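Local coordinates for protein SSD1 (Saccharomyces cerevisiae S288C, PDB 7AM1), which binds messenger RNA and represses translation as a non-enzymatic member of the RNase II family, and is implicated in control of the G1 phase of the cell cycle, at residues Ile369-Trp374 and Glu531-Asp536; Gly373-Phe378 and Ser433-Leu438; Leu170-Thr175 and Pro793-Asn798. All coordinates share one frame; numbering follows the deposited sequence.

Interaction 1 of 3, residues Ile369-Trp374 and Glu531-Asp536; sequences ISELGW and EKVKVD
Leu372 and Lys534 mark the closest approach of the two backbones, their CA atoms 5.6 Å apart. Strand 367-370 ends just before a type II beta turn from Glu371 to Trp374, identified by the Trp374 N to Glu371 O hydrogen bond (2.8 Å) and by Gly373 in its third position with a positive phi of 81°. The Glu531-Asp536 segment is irregular, and it presents Val533 and Lys534 to the turn. Val533 is wedged between two turn side chains. Val533 CG1, anti to the backbone N (chi1 172°), comes within 3.4 Å of Trp374 CB and meets the indole obliquely near CG and CD1. The CB and CG2 side of the same valine lies against the Glu371 carboxylate, with Glu371 OE2 3.7 Å from Val533 CB. Glu371 CG lies anti to the carbonyl carbon (chi1 -65°), and the extended chain crosses the valine at about a right angle. Leu372 CB and Lys534 CG press together at 3.4 Å, tighter than usual for carbons, while Lys534 bends back so that NZ donates to Val535 O. One water joins the segments by polar means: it donates to Glu371 OE2 at 2.6 Å and accepts from Lys534 N at 3.3 Å. Within the RNB domain, the contact thus packs the beta turn that follows strand 367-370 against the linker between helices 523-529 and 544-568. Phe421 of strand 420-421 touches Val533 and meets the Trp374 ring edge-to-face, and helix 689-725 backs the linker through Gln710, which donates to Lys532 O.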
loop_
_atom_site.group_PDB
_atom_site.type_symbol
_atom_site.label_atom_id
_atom_site.label_comp_id
_atom_site.label_asym_id
_atom_site.label_seq_id
_atom_site.Cartn_x
_atom_site.Cartn_y
_atom_site.Cartn_z
ATOM N N ILE A 369 13.298 -21.317 -3.078
ATOM C CA ILE A 369 13.475 -19.875 -3.219
ATOM C C ILE A 369 13.433 -19.238 -1.839
ATOM O O ILE A 369 12.481 -19.444 -1.076
ATOM C CB ILE A 369 12.405 -19.263 -4.142
ATOM C CG1 ILE A 369 12.389 -19.994 -5.488
ATOM C CG2 ILE A 369 12.637 -17.768 -4.314
ATOM C CD1 ILE A 369 13.611 -19.725 -6.352
ATOM N N SER A 370 14.465 -18.467 -1.518
ATOM C CA SER A 370 14.528 -17.721 -0.274
ATOM C C SER A 370 14.408 -16.231 -0.564
ATOM O O SER A 370 14.858 -15.739 -1.603
ATOM C CB SER A 370 15.830 -18.005 0.480
ATOM O OG SER A 370 16.951 -17.500 -0.221
ATOM N N GLU A 371 13.791 -15.521 0.369
ATOM C CA GLU A 371 13.639 -14.076 0.290
ATOM C C GLU A 371 14.431 -13.450 1.428
ATOM O O GLU A 371 14.426 -13.957 2.555
ATOM C CB GLU A 371 12.154 -13.697 0.347
ATOM C CG GLU A 371 11.368 -14.211 -0.873
ATOM C CD GLU A 371 9.852 -14.122 -0.725
ATOM O OE1 GLU A 371 9.267 -14.904 0.066
ATOM O OE2 GLU A 371 9.242 -13.282 -1.424
ATOM N N LEU A 372 15.148 -12.372 1.121
ATOM C CA LEU A 372 16.041 -11.757 2.096
ATOM C C LEU A 372 15.341 -11.492 3.418
ATOM O O LEU A 372 14.314 -10.809 3.465
ATOM C CB LEU A 372 16.598 -10.447 1.535
ATOM C CG LEU A 372 17.841 -9.910 2.239
ATOM C CD1 LEU A 372 18.810 -9.254 1.287
ATOM C CD2 LEU A 372 17.370 -8.905 3.306
ATOM N N GLY A 373 15.916 -12.026 4.494
ATOM C CA GLY A 373 15.396 -11.827 5.827
ATOM C C GLY A 373 14.233 -12.715 6.194
ATOM O O GLY A 373 13.717 -12.602 7.314
ATOM N N TRP A 374 13.812 -13.598 5.296
ATOM C CA TRP A 374 12.626 -14.415 5.484
ATOM C C TRP A 374 12.993 -15.873 5.237
ATOM O O TRP A 374 14.112 -16.196 4.833
ATOM C CB TRP A 374 11.505 -13.942 4.547
ATOM C CG TRP A 374 10.173 -14.568 4.791
ATOM C CD1 TRP A 374 9.417 -15.260 3.894
ATOM C CD2 TRP A 374 9.435 -14.558 6.018
ATOM N NE1 TRP A 374 8.248 -15.679 4.482
ATOM C CE2 TRP A 374 8.236 -15.262 5.789
ATOM C CE3 TRP A 374 9.671 -14.020 7.288
ATOM C CZ2 TRP A 374 7.277 -15.445 6.781
ATOM C CZ3 TRP A 374 8.718 -14.200 8.273
ATOM C CH2 TRP A 374 7.534 -14.906 8.013
ATOM N N GLU A 531 1.796 -7.784 -0.151
ATOM C CA GLU A 531 2.889 -6.948 0.322
ATOM C C GLU A 531 4.229 -7.585 -0.017
ATOM O O GLU A 531 4.344 -8.805 -0.162
ATOM C CB GLU A 531 2.806 -6.729 1.835
ATOM C CG GLU A 531 1.474 -6.170 2.320
ATOM C CD GLU A 531 0.419 -7.239 2.517
ATOM O OE1 GLU A 531 -0.626 -7.168 1.836
ATOM O OE2 GLU A 531 0.636 -8.155 3.347
ATOM N N LYS A 532 5.256 -6.742 -0.089
ATOM C CA LYS A 532 6.612 -7.229 -0.281
ATOM C C LYS A 532 7.080 -7.955 0.973
ATOM O O LYS A 532 6.691 -7.617 2.096
ATOM C CB LYS A 532 7.574 -6.078 -0.576
ATOM C CG LYS A 532 7.407 -5.419 -1.930
ATOM C CD LYS A 532 8.520 -4.398 -2.156
ATOM C CE LYS A 532 8.465 -3.812 -3.552
ATOM N NZ LYS A 532 9.474 -2.733 -3.720
ATOM N N VAL A 533 7.915 -8.972 0.767
ATOM C CA VAL A 533 8.582 -9.682 1.852
ATOM C C VAL A 533 9.929 -9.009 2.076
ATOM O O VAL A 533 10.228 -8.537 3.178
ATOM C CB VAL A 533 8.741 -11.179 1.530
ATOM C CG1 VAL A 533 9.603 -11.871 2.580
ATOM C CG2 VAL A 533 7.376 -11.845 1.425
ATOM N N LYS A 534 10.754 -8.956 1.031
ATOM C CA LYS A 534 11.946 -8.115 1.043
ATOM C C LYS A 534 11.506 -6.711 0.656
ATOM O O LYS A 534 11.060 -6.486 -0.473
ATOM C CB LYS A 534 13.007 -8.647 0.085
ATOM C CG LYS A 534 14.406 -8.074 0.333
ATOM C CD LYS A 534 14.606 -6.690 -0.255
ATOM C CE LYS A 534 15.887 -6.039 0.285
ATOM N NZ LYS A 534 15.689 -5.387 1.617
ATOM N N VAL A 535 11.608 -5.772 1.579
ATOM C CA VAL A 535 11.078 -4.434 1.351
ATOM C C VAL A 535 12.173 -3.538 0.791
ATOM O O VAL A 535 13.333 -3.597 1.214
ATOM C CB VAL A 535 10.488 -3.849 2.648
ATOM C CG1 VAL A 535 9.675 -2.610 2.335
ATOM C CG2 VAL A 535 9.618 -4.881 3.362
ATOM N N ASP A 536 11.792 -2.690 -0.156
ATOM C CA ASP A 536 12.687 -1.704 -0.735
ATOM C C ASP A 536 12.283 -0.310 -0.277
ATOM O O ASP A 536 11.119 -0.055 0.044
ATOM C CB ASP A 536 12.662 -1.755 -2.262
ATOM C CG ASP A 536 12.821 -3.156 -2.798
ATOM O OD1 ASP A 536 13.863 -3.780 -2.517
ATOM O OD2 ASP A 536 11.899 -3.635 -3.485
HETATM O O HOH W 1 10.529 -10.975 -1.561
#

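Interaction 2 of 3, residues Gly373-Phe378 and Ser433-Leu438; sequences GWVSEF and SFNDEL
The Trp374 indole and the Asn435 side-chain amide meet with their planes 84° apart, nearly perpendicular. Asn435 ND2 reaches the six-membered ring obliquely, 3.6 Å from Trp374 CZ3 and slightly farther from CH2. On one face of the indole sits Val375 CG2, 3.6 Å above the plane of the Trp374 ring and displaced toward its rim. At the edge, in the ring plane, Trp374 NE1 donates to Glu377 OE2 over 3.2 Å, with a nearly straight N-H...O angle of 168°; the oxygen is met from above the carboxylate plane. This bond should restrain rotation of the indole about its CB-CG bond, and Glu377 is itself positioned by Met664 N, which donates to OE1. Val375 divides its methyls between two tasks. With chi1 at -59°, CG2 falls between the backbone N and the carbonyl carbon and faces the tryptophan, whereas Val375 CG1 points to helix 432-438 and touches Asn435 CB at 3.5 Å. Val375 CG1 also lies 3.7 Å from Asn435 O, so it rests on the helix backbone as well as on the side chain. Just beyond this helix, Ser439 OG and the backbone of Leu440 bond to Ser376. The chemistry is therefore divided: between the two segments there are van der Waals approaches, one bringing the Asn435 amide nitrogen to the indole, while directional bonds within the loop and to neighbouring parts of the RNB domain hold Trp374 and Val375 in place.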
loop_
_atom_site.group_PDB
_atom_site.type_symbol
_atom_site.label_atom_id
_atom_site.label_comp_id
_atom_site.label_asym_id
_atom_site.label_seq_id
_atom_site.Cartn_x
_atom_site.Cartn_y
_atom_site.Cartn_z
ATOM N N GLY A 373 15.916 -12.026 4.494
ATOM C CA GLY A 373 15.396 -11.827 5.827
ATOM C C GLY A 373 14.233 -12.715 6.194
ATOM O O GLY A 373 13.717 -12.602 7.314
ATOM N N TRP A 374 13.812 -13.598 5.296
ATOM C CA TRP A 374 12.626 -14.415 5.484
ATOM C C TRP A 374 12.993 -15.873 5.237
ATOM O O TRP A 374 14.112 -16.196 4.833
ATOM C CB TRP A 374 11.505 -13.942 4.547
ATOM C CG TRP A 374 10.173 -14.568 4.791
ATOM C CD1 TRP A 374 9.417 -15.260 3.894
ATOM C CD2 TRP A 374 9.435 -14.558 6.018
ATOM N NE1 TRP A 374 8.248 -15.679 4.482
ATOM C CE2 TRP A 374 8.236 -15.262 5.789
ATOM C CE3 TRP A 374 9.671 -14.020 7.288
ATOM C CZ2 TRP A 374 7.277 -15.445 6.781
ATOM C CZ3 TRP A 374 8.718 -14.200 8.273
ATOM C CH2 TRP A 374 7.534 -14.906 8.013
ATOM N N VAL A 375 12.038 -16.761 5.502
ATOM C CA VAL A 375 12.231 -18.194 5.314
ATOM C C VAL A 375 12.120 -18.546 3.836
ATOM O O VAL A 375 11.979 -17.661 2.983
ATOM C CB VAL A 375 11.209 -18.993 6.145
ATOM C CG1 VAL A 375 11.350 -18.657 7.619
ATOM C CG2 VAL A 375 9.792 -18.708 5.664
ATOM N N SER A 376 12.223 -19.836 3.523
ATOM C CA SER A 376 11.898 -20.366 2.204
ATOM C C SER A 376 10.615 -21.179 2.319
ATOM O O SER A 376 10.570 -22.178 3.046
ATOM C CB SER A 376 13.030 -21.233 1.657
ATOM O OG SER A 376 12.633 -21.892 0.467
ATOM N N GLU A 377 9.570 -20.747 1.622
ATOM C CA GLU A 377 8.305 -21.462 1.658
ATOM C C GLU A 377 7.845 -21.932 0.287
ATOM O O GLU A 377 6.775 -22.543 0.188
ATOM C CB GLU A 377 7.217 -20.594 2.312
ATOM C CG GLU A 377 6.896 -19.273 1.631
ATOM C CD GLU A 377 5.920 -18.445 2.460
ATOM O OE1 GLU A 377 4.944 -19.033 2.964
ATOM O OE2 GLU A 377 6.122 -17.219 2.622
ATOM N N PHE A 378 8.631 -21.695 -0.761
ATOM C CA PHE A 378 8.258 -22.040 -2.124
ATOM C C PHE A 378 9.474 -22.610 -2.833
ATOM O O PHE A 378 10.583 -22.091 -2.684
ATOM C CB PHE A 378 7.738 -20.813 -2.867
ATOM C CG PHE A 378 7.267 -21.095 -4.260
ATOM C CD1 PHE A 378 6.036 -21.684 -4.472
ATOM C CD2 PHE A 378 8.034 -20.739 -5.356
ATOM C CE1 PHE A 378 5.583 -21.929 -5.747
ATOM C CE2 PHE A 378 7.580 -20.977 -6.631
ATOM C CZ PHE A 378 6.352 -21.571 -6.826
ATOM N N SER A 433 9.930 -20.877 16.127
ATOM C CA SER A 433 10.250 -22.293 15.995
ATOM C C SER A 433 9.690 -22.882 14.708
ATOM O O SER A 433 10.285 -23.805 14.141
ATOM C CB SER A 433 9.712 -23.059 17.206
ATOM O OG SER A 433 8.304 -22.922 17.308
ATOM N N PHE A 434 8.552 -22.372 14.232
ATOM C CA PHE A 434 7.993 -22.856 12.975
ATOM C C PHE A 434 8.829 -22.388 11.791
ATOM O O PHE A 434 9.143 -23.174 10.889
ATOM C CB PHE A 434 6.546 -22.387 12.824
ATOM C CG PHE A 434 5.556 -23.216 13.588
ATOM C CD1 PHE A 434 5.583 -23.253 14.973
ATOM C CD2 PHE A 434 4.589 -23.945 12.921
ATOM C CE1 PHE A 434 4.671 -24.012 15.677
ATOM C CE2 PHE A 434 3.672 -24.705 13.619
ATOM C CZ PHE A 434 3.713 -24.740 14.999
ATOM N N ASN A 435 9.186 -21.102 11.769
ATOM C CA ASN A 435 10.048 -20.582 10.714
ATOM C C ASN A 435 11.326 -21.401 10.599
ATOM O O ASN A 435 11.688 -21.867 9.513
ATOM C CB ASN A 435 10.383 -19.116 10.996
ATOM C CG ASN A 435 9.212 -18.191 10.750
ATOM O OD1 ASN A 435 8.061 -18.619 10.721
ATOM N ND2 ASN A 435 9.502 -16.910 10.579
ATOM N N ASP A 436 12.019 -21.593 11.724
ATOM C CA ASP A 436 13.308 -22.276 11.708
ATOM C C ASP A 436 13.174 -23.717 11.225
ATOM O O ASP A 436 13.986 -24.185 10.418
ATOM C CB ASP A 436 13.927 -22.243 13.107
ATOM C CG ASP A 436 14.325 -20.844 13.545
ATOM O OD1 ASP A 436 14.260 -19.903 12.723
ATOM O OD2 ASP A 436 14.695 -20.686 14.728
ATOM N N GLU A 437 12.160 -24.441 11.708
ATOM C CA GLU A 437 12.079 -25.871 11.433
ATOM C C GLU A 437 11.415 -26.184 10.098
ATOM O O GLU A 437 11.717 -27.220 9.494
ATOM C CB GLU A 437 11.316 -26.580 12.557
ATOM C CG GLU A 437 11.202 -28.089 12.378
ATOM N N LEU A 438 10.519 -25.325 9.618
ATOM C CA LEU A 438 9.766 -25.613 8.404
ATOM C C LEU A 438 10.347 -24.960 7.153
ATOM O O LEU A 438 9.910 -25.293 6.046
ATOM C CB LEU A 438 8.304 -25.181 8.570
ATOM C CG LEU A 438 7.549 -25.820 9.739
ATOM C CD1 LEU A 438 6.060 -25.567 9.586
ATOM C CD2 LEU A 438 7.836 -27.311 9.862
#

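Interaction 3 of 3, residues Leu170-Thr175 and Pro793-Asn798; sequences LKQRPT and PADEKN
Gln172 and Asp795 supply the direct hydrogen bond of this contact: Gln172 NE2 donates to Asp795 OD2 over 2.7 Å with an N-H...O angle of 171°. The two side chains approach from opposite directions, their amide and carboxylate planes 50° apart, and the donor meets OD2 on its anti side, somewhat out of the carboxylate plane. Asp795 holds CG between its backbone N and carbonyl carbon (chi1 63°), which turns the carboxylate toward Gln172.

Water-mediated contact comes next. A single water donates to Asp795 O at 2.9 Å and is hydrogen-bonded to Thr175 OG1 at 2.9 Å, joining the first turn of helix 175-186 to the short 3-10 segment.

Charge adds a third element from outside the two segments: Lys178, farther along that helix, forms salt bridges with Asp795 OD1 and Glu796 OE2. An alanine in place of Asp795 would probably leave Gln172 NE2 without its acceptor and Lys178 with one carboxylate fewer.

One direct hydrogen bond and a water bridge thus attach the segment leading into helix 175-186 to the DIS3L2-like C-terminal region. With Gln172 on OD2 and Lys178 on OD1, both carboxylate oxygens of Asp795 are engaged, which probably holds the side chain in its rotamer.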
loop_
_atom_site.group_PDB
_atom_site.type_symbol
_atom_site.label_atom_id
_atom_site.label_comp_id
_atom_site.label_asym_id
_atom_site.label_seq_id
_atom_site.Cartn_x
_atom_site.Cartn_y
_atom_site.Cartn_z
ATOM N N LEU A 170 -4.298 32.148 -8.431
ATOM C CA LEU A 170 -3.538 31.910 -7.206
ATOM C C LEU A 170 -4.468 31.890 -5.999
ATOM O O LEU A 170 -5.281 32.800 -5.810
ATOM C CB LEU A 170 -2.468 32.990 -7.027
ATOM C CG LEU A 170 -1.527 32.839 -5.826
ATOM C CD1 LEU A 170 -0.832 31.494 -5.822
ATOM C CD2 LEU A 170 -0.489 33.962 -5.805
ATOM N N LYS A 171 -4.342 30.848 -5.176
ATOM C CA LYS A 171 -5.204 30.655 -4.016
ATOM C C LYS A 171 -4.367 30.481 -2.758
ATOM O O LYS A 171 -3.502 29.603 -2.701
ATOM C CB LYS A 171 -6.108 29.431 -4.208
ATOM C CG LYS A 171 -7.048 29.161 -3.042
ATOM N N GLN A 172 -4.638 31.304 -1.746
ATOM C CA GLN A 172 -4.008 31.153 -0.438
ATOM C C GLN A 172 -4.912 30.292 0.439
ATOM O O GLN A 172 -6.031 30.694 0.775
ATOM C CB GLN A 172 -3.755 32.508 0.217
ATOM C CG GLN A 172 -2.975 32.403 1.522
ATOM C CD GLN A 172 -2.955 33.697 2.307
ATOM O OE1 GLN A 172 -3.866 34.516 2.199
ATOM N NE2 GLN A 172 -1.914 33.888 3.108
ATOM N N ARG A 173 -4.434 29.111 0.800
ATOM C CA ARG A 173 -5.196 28.249 1.688
ATOM C C ARG A 173 -5.206 28.829 3.101
ATOM O O ARG A 173 -4.204 29.401 3.544
ATOM C CB ARG A 173 -4.594 26.848 1.714
ATOM C CG ARG A 173 -4.742 26.077 0.412
ATOM C CD ARG A 173 -3.858 24.847 0.411
ATOM N NE ARG A 173 -2.455 25.232 0.511
ATOM C CZ ARG A 173 -1.471 24.423 0.885
ATOM N NH1 ARG A 173 -0.235 24.892 0.943
ATOM N NH2 ARG A 173 -1.713 23.154 1.189
ATOM N N PRO A 174 -6.308 28.686 3.839
ATOM C CA PRO A 174 -6.307 29.115 5.243
ATOM C C PRO A 174 -5.280 28.332 6.047
ATOM O O PRO A 174 -4.866 27.234 5.674
ATOM C CB PRO A 174 -7.735 28.810 5.719
ATOM C CG PRO A 174 -8.543 28.666 4.481
ATOM C CD PRO A 174 -7.613 28.131 3.435
ATOM N N THR A 175 -4.867 28.917 7.174
ATOM C CA THR A 175 -3.833 28.293 7.997
ATOM C C THR A 175 -4.172 26.842 8.333
ATOM O O THR A 175 -3.322 25.952 8.215
ATOM C CB THR A 175 -3.627 29.110 9.274
ATOM O OG1 THR A 175 -3.136 30.409 8.922
ATOM C CG2 THR A 175 -2.636 28.427 10.218
ATOM N N PRO A 793 6.545 31.843 3.458
ATOM C CA PRO A 793 5.291 32.562 3.209
ATOM C C PRO A 793 4.886 33.371 4.433
ATOM O O PRO A 793 5.021 32.917 5.570
ATOM C CB PRO A 793 4.288 31.438 2.913
ATOM C CG PRO A 793 5.108 30.302 2.479
ATOM C CD PRO A 793 6.397 30.395 3.237
ATOM N N ALA A 794 4.356 34.570 4.186
ATOM C CA ALA A 794 3.998 35.459 5.285
ATOM C C ALA A 794 3.022 34.797 6.248
ATOM O O ALA A 794 3.132 34.966 7.469
ATOM C CB ALA A 794 3.406 36.758 4.734
ATOM N N ASP A 795 2.057 34.040 5.722
ATOM C CA ASP A 795 1.039 33.441 6.572
ATOM C C ASP A 795 1.565 32.290 7.418
ATOM O O ASP A 795 0.837 31.816 8.297
ATOM C CB ASP A 795 -0.145 32.964 5.724
ATOM C CG ASP A 795 0.237 31.869 4.745
ATOM O OD1 ASP A 795 0.651 30.781 5.188
ATOM O OD2 ASP A 795 0.100 32.093 3.526
ATOM N N GLU A 796 2.801 31.843 7.196
ATOM C CA GLU A 796 3.371 30.739 7.959
ATOM C C GLU A 796 4.269 31.200 9.101
ATOM O O GLU A 796 4.853 30.356 9.788
ATOM C CB GLU A 796 4.159 29.805 7.029
ATOM C CG GLU A 796 3.280 28.974 6.115
ATOM C CD GLU A 796 4.064 28.004 5.246
ATOM O OE1 GLU A 796 5.186 27.610 5.632
ATOM O OE2 GLU A 796 3.546 27.631 4.172
ATOM N N LYS A 797 4.390 32.507 9.326
ATOM C CA LYS A 797 5.051 33.020 10.520
ATOM C C LYS A 797 4.096 33.134 11.699
ATOM O O LYS A 797 4.536 33.445 12.812
ATOM C CB LYS A 797 5.704 34.374 10.223
ATOM C CG LYS A 797 6.890 34.261 9.260
ATOM C CD LYS A 797 7.460 35.618 8.873
ATOM C CE LYS A 797 7.062 36.019 7.464
ATOM N NZ LYS A 797 7.745 37.275 7.040
ATOM N N ASN A 798 2.812 32.889 11.468
ATOM C CA ASN A 798 1.829 32.790 12.537
ATOM C C ASN A 798 2.197 31.639 13.467
ATOM O O ASN A 798 2.528 30.545 12.987
ATOM C CB ASN A 798 0.454 32.557 11.905
ATOM C CG ASN A 798 -0.659 32.404 12.924
ATOM O OD1 ASN A 798 -0.423 32.299 14.126
ATOM N ND2 ASN A 798 -1.891 32.363 12.432
HETATM O O HOH W 2 -0.790 29.584 7.482
#

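How the interactions relate
Interactions 1 and 2 share Gly373 and Trp374 and anchor successive parts of one RNB-domain loop, the first against the linker before helix 544-568, the second against helix 432-438. They touch directly: Ile369 N lies 2.9 Å from Phe378 O, consistent with a hydrogen bond between the two strand ends. Interaction 2 is buried, whereas interaction 1 is a surface contact built round one buried valine and adds a water bridge to its apolar packing. Interaction 3 lies on the other side of the chain's centre, its own centre about 44 Å from that of interaction 1. Also at the surface, it joins segments over 600 residues apart, relying on polar groups instead of close-packed carbons.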